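Local coordinates for Lin2722 protein (Listeria innocua, PDB 3DS8) that is of unknown function but belongs to an alpha/beta hydrolase family and may be a hydrolase, at residues N42-I47 with F66-A71; G104-T109 with S132-L137. All coordinates share one frame; numbering follows the deposited sequence.

Interaction 1: residues N42-I47 with F66-A71; sequences NSEGKI and FEQNQA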
loop_
_atom_site.group_PDB
_atom_site.type_symbol
_atom_site.label_atom_id
_atom_site.label_comp_id
_atom_site.label_asym_id
_atom_site.label_seq_id
_atom_site.Cartn_x
_atom_site.Cartn_y
_atom_site.Cartn_z
ATOM N N ASN A 42 5.132 -17.803 5.724
ATOM C CA ASN A 42 4.207 -18.894 5.527
ATOM C C ASN A 42 3.493 -19.052 6.867
ATOM O O ASN A 42 4.141 -19.252 7.903
ATOM C CB ASN A 42 5.015 -20.137 5.191
ATOM C CG ASN A 42 4.185 -21.348 4.878
ATOM O OD1 ASN A 42 2.989 -21.451 5.195
ATOM N ND2 ASN A 42 4.841 -22.317 4.277
ATOM N N SER A 43 2.174 -19.024 6.822
ATOM C CA SER A 43 1.335 -19.232 8.002
ATOM C C SER A 43 1.570 -20.577 8.684
ATOM O O SER A 43 1.116 -20.753 9.814
ATOM C CB SER A 43 -0.149 -19.139 7.622
ATOM O OG SER A 43 -0.551 -20.273 6.872
ATOM N N GLU A 44 2.226 -21.524 7.995
ATOM C CA GLU A 44 2.609 -22.829 8.559
ATOM C C GLU A 44 3.608 -22.625 9.685
ATOM O O GLU A 44 3.717 -23.476 10.584
ATOM C CB GLU A 44 3.293 -23.737 7.518
ATOM C CG GLU A 44 2.408 -24.278 6.382
ATOM C CD GLU A 44 3.247 -24.866 5.225
ATOM O OE1 GLU A 44 4.256 -25.580 5.499
ATOM O OE2 GLU A 44 2.908 -24.579 4.044
ATOM N N GLY A 45 4.364 -21.531 9.594
ATOM C CA GLY A 45 5.263 -21.094 10.638
ATOM C C GLY A 45 6.716 -20.856 10.215
ATOM O O GLY A 45 7.596 -21.146 11.030
ATOM N N LYS A 46 6.970 -20.404 8.980
ATOM C CA LYS A 46 8.336 -20.134 8.497
ATOM C C LYS A 46 8.493 -18.684 8.043
ATOM O O LYS A 46 7.593 -18.140 7.402
ATOM C CB LYS A 46 8.695 -21.047 7.330
ATOM C CG LYS A 46 8.472 -22.554 7.637
ATOM C CD LYS A 46 9.122 -23.474 6.605
ATOM C CE LYS A 46 8.309 -24.767 6.383
ATOM N NZ LYS A 46 8.727 -25.460 5.103
ATOM N N ILE A 47 9.623 -18.068 8.379
ATOM C CA ILE A 47 10.000 -16.725 7.910
ATOM C C ILE A 47 11.370 -16.893 7.254
ATOM O O ILE A 47 12.247 -17.496 7.836
ATOM C CB ILE A 47 10.166 -15.734 9.084
ATOM C CG1 ILE A 47 8.845 -15.457 9.789
ATOM C CG2 ILE A 47 10.743 -14.378 8.604
ATOM C CD1 ILE A 47 7.834 -14.845 8.916
ATOM N N PHE A 66 4.055 -13.434 0.460
ATOM C CA PHE A 66 3.234 -14.376 1.227
ATOM C C PHE A 66 3.087 -15.694 0.476
ATOM O O PHE A 66 2.521 -15.723 -0.628
ATOM C CB PHE A 66 1.843 -13.791 1.426
ATOM C CG PHE A 66 1.805 -12.567 2.282
ATOM C CD1 PHE A 66 1.890 -12.680 3.648
ATOM C CD2 PHE A 66 1.698 -11.300 1.723
ATOM C CE1 PHE A 66 1.846 -11.547 4.467
ATOM C CE2 PHE A 66 1.711 -10.168 2.519
ATOM C CZ PHE A 66 1.744 -10.301 3.916
ATOM N N GLU A 67 3.540 -16.806 1.060
ATOM C CA GLU A 67 3.353 -18.111 0.395
ATOM C C GLU A 67 1.853 -18.404 0.176
ATOM O O GLU A 67 1.456 -18.991 -0.844
ATOM C CB GLU A 67 3.926 -19.258 1.219
ATOM C CG GLU A 67 3.754 -20.599 0.483
ATOM C CD GLU A 67 4.822 -21.665 0.771
ATOM O OE1 GLU A 67 5.602 -21.542 1.746
ATOM O OE2 GLU A 67 4.867 -22.642 -0.019
ATOM N N GLN A 68 1.047 -18.006 1.145
ATOM C CA GLN A 68 -0.407 -18.113 1.054
ATOM C C GLN A 68 -0.911 -16.861 0.353
ATOM O O GLN A 68 -1.399 -15.922 0.982
ATOM C CB GLN A 68 -1.042 -18.305 2.433
ATOM C CG GLN A 68 -0.812 -19.726 2.976
ATOM C CD GLN A 68 0.427 -19.863 3.792
ATOM O OE1 GLN A 68 0.779 -18.954 4.545
ATOM N NE2 GLN A 68 1.080 -21.030 3.705
ATOM N N ASN A 69 -0.765 -16.872 -0.967
ATOM C CA ASN A 69 -0.844 -15.644 -1.783
ATOM C C ASN A 69 -2.256 -15.319 -2.264
ATOM O O ASN A 69 -2.462 -14.385 -3.046
ATOM C CB ASN A 69 0.208 -15.680 -2.914
ATOM C CG ASN A 69 -0.144 -16.653 -4.047
ATOM O OD1 ASN A 69 -0.972 -17.522 -3.884
ATOM N ND2 ASN A 69 0.571 -16.551 -5.175
ATOM N N GLN A 70 -3.246 -16.057 -1.760
ATOM C CA GLN A 70 -4.674 -15.723 -2.007
ATOM C C GLN A 70 -5.446 -15.549 -0.706
ATOM O O GLN A 70 -6.672 -15.456 -0.715
ATOM C CB GLN A 70 -5.373 -16.770 -2.876
ATOM C CG GLN A 70 -4.696 -17.027 -4.158
ATOM C CD GLN A 70 -5.093 -16.103 -5.264
ATOM O OE1 GLN A 70 -5.796 -15.119 -5.063
ATOM N NE2 GLN A 70 -4.629 -16.429 -6.489
ATOM N N ALA A 71 -4.735 -15.415 0.413
ATOM C CA ALA A 71 -5.404 -15.213 1.699
ATOM C C ALA A 71 -5.943 -13.803 1.891
ATOM O O ALA A 71 -5.632 -12.859 1.137
ATOM C CB ALA A 71 -4.411 -15.598 2.881
#
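Gln68 turns its terminal amide onto the hairpin turn that joins strand 36-42 to strand 46-50, at one margin of the alpha/beta hydrolase sheet, and meets it with both ends of that amide. Its OE1 takes the backbone N of Ser43 at 2.7 Å, the donor tilted moderately out of the carbonyl plane, and a weak bond from Ser43 OG adds a second hold on the same oxygen. Its NE2 points at Asn42 OD1, but the modelled separation of 2.5 Å is too short for such a bond, and its exact length is doubtful. The Gln68 chain is bent at its second torsion (chi2 91°), which brings the amide up to Asn42; the two side chains cross at about a right angle, their amide planes 48° apart.

The turn has its own internal bonds. Asn42 OD1 accepts from Glu44 N at 2.9 Å, closing an Asx turn; this donor stands above the carbonyl plane. Gly45 and Lys46 both face Asn42 in a G1 beta bulge, their backbone N atoms sharing Asn42 O. Trp79 of helix 73-91 touches the side chains of both Ser43 and Gln68, and Trp76 of that helix donates to Gln68 O.

Glu67 lies next to Gln68 with its CG anti to the backbone N, bringing Glu67 OE1 to 2.8 Å from Asn42 ND2, but the angle is too poor for a hydrogen bond. One N-H of Asn42 ND2 goes instead to Glu44 OE2, 3.0 Å away, so that Glu44 holds the Asn42 amide at both its oxygen and its nitrogen. In this last bond Glu44 OE2 lies nearly in the amide plane, whereas the nitrogen stands above the plane of the Glu44 carboxylate.

Interaction 2: residues G104-T109 with S132-L137; sequences GGLALT and SPFNDL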
loop_
_atom_site.group_PDB
_atom_site.type_symbol
_atom_site.label_atom_id
_atom_site.label_comp_id
_atom_site.label_asym_id
_atom_site.label_seq_id
_atom_site.Cartn_x
_atom_site.Cartn_y
_atom_site.Cartn_z
ATOM N N GLY A 104 -2.341 -6.278 -1.311
ATOM C CA GLY A 104 -1.163 -5.806 -0.553
ATOM C C GLY A 104 -1.346 -4.471 0.082
ATOM O O GLY A 104 -0.884 -4.230 1.215
ATOM N N GLY A 105 -1.999 -3.564 -0.636
ATOM C CA GLY A 105 -2.391 -2.268 -0.036
ATOM C C GLY A 105 -3.395 -2.387 1.099
ATOM O O GLY A 105 -3.306 -1.648 2.084
ATOM N N LEU A 106 -4.322 -3.345 1.017
ATOM C CA LEU A 106 -5.254 -3.617 2.109
ATOM C C LEU A 106 -4.534 -4.157 3.359
ATOM O O LEU A 106 -4.825 -3.760 4.461
ATOM C CB LEU A 106 -6.373 -4.551 1.690
ATOM C CG LEU A 106 -7.239 -4.134 0.493
ATOM C CD1 LEU A 106 -8.266 -5.209 0.138
ATOM C CD2 LEU A 106 -7.851 -2.772 0.816
ATOM N N ALA A 107 -3.589 -5.063 3.153
ATOM C CA ALA A 107 -2.771 -5.585 4.254
ATOM C C ALA A 107 -2.015 -4.466 4.973
ATOM O O ALA A 107 -2.007 -4.394 6.223
ATOM C CB ALA A 107 -1.798 -6.674 3.720
ATOM N N LEU A 108 -1.449 -3.533 4.214
ATOM C CA LEU A 108 -0.802 -2.392 4.830
ATOM C C LEU A 108 -1.765 -1.519 5.635
ATOM O O LEU A 108 -1.349 -0.878 6.586
ATOM C CB LEU A 108 -0.073 -1.560 3.778
ATOM C CG LEU A 108 1.181 -2.157 3.125
ATOM C CD1 LEU A 108 1.639 -1.320 1.922
ATOM C CD2 LEU A 108 2.305 -2.321 4.170
ATOM N N THR A 109 -3.007 -1.391 5.165
ATOM C CA THR A 109 -4.001 -0.556 5.827
ATOM C C THR A 109 -4.437 -1.191 7.171
ATOM O O THR A 109 -4.478 -0.518 8.217
ATOM C CB THR A 109 -5.192 -0.325 4.900
ATOM O OG1 THR A 109 -4.724 0.304 3.699
ATOM C CG2 THR A 109 -6.297 0.547 5.573
ATOM N N SER A 132 -6.350 -0.916 -4.689
ATOM C CA SER A 132 -6.700 -1.742 -3.539
ATOM C C SER A 132 -8.202 -1.650 -3.330
ATOM O O SER A 132 -8.718 -0.536 -3.240
ATOM C CB SER A 132 -5.970 -1.301 -2.267
ATOM O OG SER A 132 -4.540 -1.471 -2.377
ATOM N N PRO A 133 -8.889 -2.796 -3.232
ATOM C CA PRO A 133 -10.350 -2.711 -3.115
ATOM C C PRO A 133 -10.809 -2.501 -1.664
ATOM O O PRO A 133 -11.300 -3.419 -0.981
ATOM C CB PRO A 133 -10.789 -4.045 -3.706
ATOM C CG PRO A 133 -9.673 -4.978 -3.365
ATOM C CD PRO A 133 -8.438 -4.197 -3.390
ATOM N N PHE A 134 -10.666 -1.269 -1.188
ATOM C CA PHE A 134 -11.091 -0.904 0.159
ATOM C C PHE A 134 -12.541 -1.238 0.485
ATOM O O PHE A 134 -12.837 -1.628 1.598
ATOM C CB PHE A 134 -10.784 0.568 0.466
ATOM C CG PHE A 134 -9.315 0.884 0.415
ATOM C CD1 PHE A 134 -8.502 0.580 1.499
ATOM C CD2 PHE A 134 -8.779 1.538 -0.677
ATOM C CE1 PHE A 134 -7.162 0.822 1.450
ATOM C CE2 PHE A 134 -7.427 1.748 -0.752
ATOM C CZ PHE A 134 -6.631 1.438 0.375
ATOM N N ASN A 135 -13.427 -1.124 -0.502
ATOM C CA ASN A 135 -14.807 -1.543 -0.363
ATOM C C ASN A 135 -15.160 -2.707 -1.319
ATOM O O ASN A 135 -16.260 -2.777 -1.850
ATOM C CB ASN A 135 -15.722 -0.351 -0.625
ATOM C CG ASN A 135 -17.147 -0.591 -0.129
ATOM O OD1 ASN A 135 -17.343 -1.151 0.960
ATOM N ND2 ASN A 135 -18.139 -0.119 -0.890
ATOM N N ASP A 136 -14.222 -3.640 -1.471
ATOM C CA ASP A 136 -14.398 -4.858 -2.239
ATOM C C ASP A 136 -14.784 -4.595 -3.716
ATOM O O ASP A 136 -14.398 -3.547 -4.285
ATOM C CB ASP A 136 -15.324 -5.856 -1.493
ATOM C CG ASP A 136 -14.791 -6.231 -0.089
ATOM O OD1 ASP A 136 -13.573 -6.257 0.112
ATOM O OD2 ASP A 136 -15.608 -6.590 0.762
ATOM N N LEU A 137 -15.462 -5.533 -4.369
ATOM C CA LEU A 137 -15.560 -5.512 -5.818
ATOM C C LEU A 137 -16.947 -5.219 -6.401
ATOM O O LEU A 137 -17.095 -5.118 -7.590
ATOM C CB LEU A 137 -15.067 -6.848 -6.394
ATOM C CG LEU A 137 -13.715 -7.342 -5.904
ATOM C CD1 LEU A 137 -13.342 -8.598 -6.657
ATOM C CD2 LEU A 137 -12.610 -6.265 -6.114
#
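Leu106 divides its two methyl groups between neighbouring residues of the loop 132-137. Leu106 CD1 packs against the proline ring, 3.7 Å from Pro133 CD, the two side chains crossing at about a right angle; Leu106 CD2 approaches Phe134 obliquely and comes within 3.5 Å of Phe134 CD1. Leu106 CG lies anti to the carbonyl carbon (chi1 -57°), a torsion that carries both branches out to the loop. Leu106 CD2 also rests on Ser132 CB.

Closer to the helix axis the fit is made by backbone: Gly105 CA lies 3.3 Å from Ser132 OG. In alpha/beta hydrolases the helix after the nucleophile elbow, here 103-114, packs beside the next parallel strand, 123-130, and the loop that follows it. Gly104 belongs to a probable GxSxG elbow centred on Ser102.

No hydrogen bond joins helix and loop; the hydroxyls of Ser132 and Thr109 bond elsewhere. Ser132 OG is hydrogen-bonded to Ser102 O, while Thr109 OG1 bonds back to Gly105 O at 2.9 Å. That carbonyl also receives Thr109 N, and the two donors reach it from opposite faces of its plane. Turned this way, Thr109 OG1 lies in the plane of the Phe134 ring, at its edge, 3.4 Å from Phe134 CE1.

The two contacts follow one another along the chain and illustrate how loops at the strand ends of an alpha/beta hydrolase can be fixed by different means: amide hydrogen bonds at the surface in interaction 1, buried apolar packing in interaction 2. Their centres are 18 Å apart and their nearest atoms about 5 Å apart, without touching. Helix 73-91 lies alongside both, Trp76 stacking on Phe66 and touching Ala107. Interaction 2 is nearer the probable catalytic site, a Ser102, His222 and Asp188 triad pattern whose residues the side chain of Pro133 touches; a sulfate, probably from the crystallisation liquor, lies about 4 Å from that side chain. Interaction 1 reaches the same region through a weak bond from Asn103 ND2 to Ala71 O.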